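Local coordinates for chlorite dismutase (Nitrobacter winogradskyi, PDB 3QPI), which is a heme b enzyme that breaks chlorite down to chloride and molecular oxygen, forming the O-O bond at its iron centre, at residues I88-S93 with E172-I177. Sequence-based numbering, arbitrary orientation.
Sequences IPIRKS and EREVDI. With HEM (protoporphyrin IX containing Fe), chain C.
Opposite Arg91, strand 171-181 fits two residues, Glu172 and Arg173, into one place, forming a classic beta bulge between adjacent antiparallel strands of the chlorite dismutase beta sheet. The pair illustrates how alternation divides side chains between two faces, Ile90 and Glu174 on one and Arg91 and Arg173 on the other. The backbone bonds define the bulge: Arg91 O accepts from Glu172 N at 2.8 Å and, weakly, from Arg173 N, while Arg91 N donates to Arg173 O at 2.8 Å. Farther along, Val175 N reaches Pro89 O at 3.3 Å.

Charge pairing follows the bulge. With CG anti to the backbone N (chi1 180°) and a bend at chi3, the Arg91 guanidinium turns one face to Glu172, whose OE1 sits 3.2 Å above the plane, over its centre. Because OE1 lies over this flat face, no N-H points at it, and the salt bridge (Arg91 NH1 to Glu172 OE1, 3.4 Å) rests on charge alone; the carboxylate plane stands 86° from the guanidinium. A leucine in place of Arg91 would probably leave the Glu172 carboxylate without this countercharge.

On the heme-facing side, Ile88 CG2 and Ile90 CG1 both lie against Glu174 CG from the neighbouring strand, the former at 3.8 Å; the Glu174 carboxylate is held by Arg163 and Trp168. Ile90 CD1 meets a heme methyl, CMD, at 3.8 Å. Beyond them Lys92, also salt-bridged to Glu167, extends its chain until NZ donates to heme propionate O2D at 2.8 Å.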
loop_
_atom_site.group_PDB
_atom_site.type_symbol
_atom_site.label_atom_id
_atom_site.label_comp_id
_atom_site.label_asym_id
_atom_site.label_seq_id
_atom_site.Cartn_x
_atom_site.Cartn_y
_atom_site.Cartn_z
ATOM N N ILE A 88 -3.624 2.411 1.058
ATOM C CA ILE A 88 -2.799 3.577 1.361
ATOM C C ILE A 88 -2.080 4.082 0.098
ATOM O O ILE A 88 -1.038 3.543 -0.303
ATOM C CB ILE A 88 -1.797 3.280 2.488
ATOM C CG1 ILE A 88 -2.530 2.793 3.755
ATOM C CG2 ILE A 88 -0.949 4.529 2.820
ATOM C CD1 ILE A 88 -1.588 2.250 4.827
ATOM N N PRO A 89 -2.662 5.110 -0.546
ATOM C CA PRO A 89 -2.056 5.782 -1.703
ATOM C C PRO A 89 -0.884 6.631 -1.247
ATOM O O PRO A 89 -0.999 7.315 -0.217
ATOM C CB PRO A 89 -3.183 6.669 -2.242
ATOM C CG PRO A 89 -4.453 6.179 -1.525
ATOM C CD PRO A 89 -3.987 5.662 -0.224
ATOM N N ILE A 90 0.230 6.560 -1.976
ATOM C CA ILE A 90 1.471 7.237 -1.571
ATOM C C ILE A 90 2.162 7.909 -2.762
ATOM O O ILE A 90 2.186 7.367 -3.867
ATOM C CB ILE A 90 2.468 6.250 -0.904
ATOM C CG1 ILE A 90 2.039 5.954 0.536
ATOM C CG2 ILE A 90 3.929 6.798 -0.948
ATOM C CD1 ILE A 90 2.626 4.655 1.076
ATOM N N ARG A 91 2.689 9.102 -2.527
ATOM C CA ARG A 91 3.480 9.795 -3.527
ATOM C C ARG A 91 4.794 10.204 -2.897
ATOM O O ARG A 91 4.804 10.812 -1.828
ATOM C CB ARG A 91 2.772 11.040 -4.081
ATOM C CG ARG A 91 3.638 11.751 -5.130
ATOM C CD ARG A 91 2.905 12.783 -5.960
ATOM N NE ARG A 91 2.190 13.747 -5.132
ATOM C CZ ARG A 91 1.999 15.025 -5.460
ATOM N NH1 ARG A 91 2.481 15.495 -6.617
ATOM N NH2 ARG A 91 1.336 15.838 -4.628
ATOM N N LYS A 92 5.895 9.842 -3.551
ATOM C CA LYS A 92 7.216 10.251 -3.100
ATOM C C LYS A 92 7.669 11.516 -3.860
ATOM O O LYS A 92 7.137 11.834 -4.941
ATOM C CB LYS A 92 8.221 9.097 -3.228
ATOM C CG LYS A 92 7.865 7.893 -2.320
ATOM C CD LYS A 92 8.946 6.824 -2.378
ATOM C CE LYS A 92 8.671 5.665 -1.408
ATOM N NZ LYS A 92 9.823 4.711 -1.367
ATOM N N SER A 93 8.621 12.241 -3.267
ATOM C CA SER A 93 9.069 13.537 -3.774
ATOM C C SER A 93 9.979 13.432 -4.982
ATOM O O SER A 93 10.617 12.390 -5.226
ATOM C CB SER A 93 9.848 14.279 -2.693
ATOM O OG SER A 93 11.014 13.554 -2.333
ATOM N N GLU A 172 5.429 12.634 0.222
ATOM C CA GLU A 172 4.884 13.985 0.237
ATOM C C GLU A 172 3.361 14.015 0.143
ATOM O O GLU A 172 2.744 15.063 0.342
ATOM C CB GLU A 172 5.491 14.829 -0.895
ATOM C CG GLU A 172 5.054 14.416 -2.305
ATOM C CD GLU A 172 5.677 15.305 -3.378
ATOM O OE1 GLU A 172 5.096 15.443 -4.471
ATOM O OE2 GLU A 172 6.763 15.872 -3.123
ATOM N N ARG A 173 2.758 12.881 -0.196
ATOM C CA ARG A 173 1.321 12.750 -0.070
ATOM C C ARG A 173 0.974 11.312 0.296
ATOM O O ARG A 173 1.545 10.375 -0.250
ATOM C CB ARG A 173 0.595 13.180 -1.346
ATOM C CG ARG A 173 -0.917 13.263 -1.186
ATOM C CD ARG A 173 -1.640 13.718 -2.465
ATOM N NE ARG A 173 -3.091 13.778 -2.243
ATOM C CZ ARG A 173 -4.023 13.789 -3.200
ATOM N NH1 ARG A 173 -3.678 13.763 -4.482
ATOM N NH2 ARG A 173 -5.317 13.828 -2.869
ATOM N N GLU A 174 0.020 11.156 1.213
ATOM C CA GLU A 174 -0.345 9.857 1.734
ATOM C C GLU A 174 -1.696 9.942 2.410
ATOM O O GLU A 174 -1.957 10.862 3.176
ATOM C CB GLU A 174 0.709 9.385 2.739
ATOM C CG GLU A 174 0.438 8.039 3.373
ATOM C CD GLU A 174 1.632 7.542 4.151
ATOM O OE1 GLU A 174 2.461 8.381 4.544
ATOM O OE2 GLU A 174 1.774 6.325 4.347
ATOM N N VAL A 175 -2.560 8.975 2.129
ATOM C CA VAL A 175 -3.895 8.991 2.689
ATOM C C VAL A 175 -4.171 7.629 3.309
ATOM O O VAL A 175 -3.743 6.600 2.787
ATOM C CB VAL A 175 -4.961 9.302 1.617
ATOM C CG1 VAL A 175 -6.358 9.411 2.257
ATOM C CG2 VAL A 175 -4.595 10.578 0.847
ATOM N N ASP A 176 -4.874 7.641 4.431
ATOM C CA ASP A 176 -5.227 6.427 5.133
ATOM C C ASP A 176 -6.697 6.033 4.854
ATOM O O ASP A 176 -7.633 6.686 5.332
ATOM C CB ASP A 176 -4.998 6.626 6.640
ATOM C CG ASP A 176 -3.713 5.980 7.127
ATOM O OD1 ASP A 176 -3.153 5.124 6.412
ATOM O OD2 ASP A 176 -3.256 6.327 8.231
ATOM N N ILE A 177 -6.895 4.983 4.058
ATOM C CA ILE A 177 -8.231 4.416 3.858
ATOM C C ILE A 177 -8.333 3.050 4.535
ATOM O O ILE A 177 -7.469 2.191 4.333
ATOM C CB ILE A 177 -8.554 4.294 2.356
ATOM C CG1 ILE A 177 -8.373 5.655 1.673
ATOM C CG2 ILE A 177 -9.989 3.790 2.153
ATOM C CD1 ILE A 177 -8.409 5.598 0.196
HETATM C CHA HEM C . 7.537 -1.888 -1.518
HETATM C CHB HEM C . 7.382 -5.559 1.549
HETATM C CHC HEM C . 4.119 -3.167 4.248
HETATM C CHD HEM C . 4.531 0.542 1.345
HETATM C C1A HEM C . 7.721 -3.071 -0.886
HETATM C C2A HEM C . 8.605 -4.093 -1.422
HETATM C C3A HEM C . 8.581 -5.156 -0.594
HETATM C C4A HEM C . 7.675 -4.792 0.493
HETATM C CMA HEM C . 9.404 -6.485 -0.764
HETATM C CAA HEM C . 9.415 -3.861 -2.708
HETATM C CBA HEM C . 8.779 -4.439 -3.964
HETATM C CGA HEM C . 9.811 -4.280 -5.062
HETATM O O1A HEM C . 9.540 -3.446 -5.946
HETATM O O2A HEM C . 10.896 -4.945 -5.049
HETATM C C1B HEM C . 6.479 -5.178 2.482
HETATM C C2B HEM C . 6.013 -6.092 3.495
HETATM C C3B HEM C . 5.093 -5.451 4.201
HETATM C C4B HEM C . 4.964 -4.100 3.689
HETATM C CMB HEM C . 6.430 -7.568 3.718
HETATM C CAB HEM C . 4.350 -6.088 5.397
HETATM C CBB HEM C . 3.017 -6.038 5.442
HETATM C C1C HEM C . 3.946 -1.939 3.739
HETATM C C2C HEM C . 3.060 -0.877 4.218
HETATM C C3C HEM C . 3.175 0.134 3.358
HETATM C C4C HEM C . 4.156 -0.258 2.363
HETATM C CMC HEM C . 2.121 -0.993 5.442
HETATM C CAC HEM C . 2.512 1.522 3.353
HETATM C CBC HEM C . 2.114 2.067 4.510
HETATM C C1D HEM C . 5.314 0.247 0.302
HETATM C C2D HEM C . 5.600 1.176 -0.763
HETATM C C3D HEM C . 6.543 0.382 -1.656
HETATM C C4D HEM C . 6.730 -0.897 -1.015
HETATM C CMD HEM C . 5.094 2.635 -1.012
HETATM C CAD HEM C . 7.203 0.848 -2.961
HETATM C CBD HEM C . 8.584 1.394 -2.565
HETATM C CGD HEM C . 9.228 2.037 -3.773
HETATM O O1D HEM C . 9.323 1.356 -4.819
HETATM O O2D HEM C . 9.646 3.226 -3.692
HETATM N NA HEM C . 7.122 -3.517 0.306
HETATM N NB HEM C . 5.829 -3.951 2.606
HETATM N NC HEM C . 4.604 -1.526 2.614
HETATM N ND HEM C . 6.006 -0.966 0.138
HETATM FE FE HEM C . 5.959 -2.297 1.500
#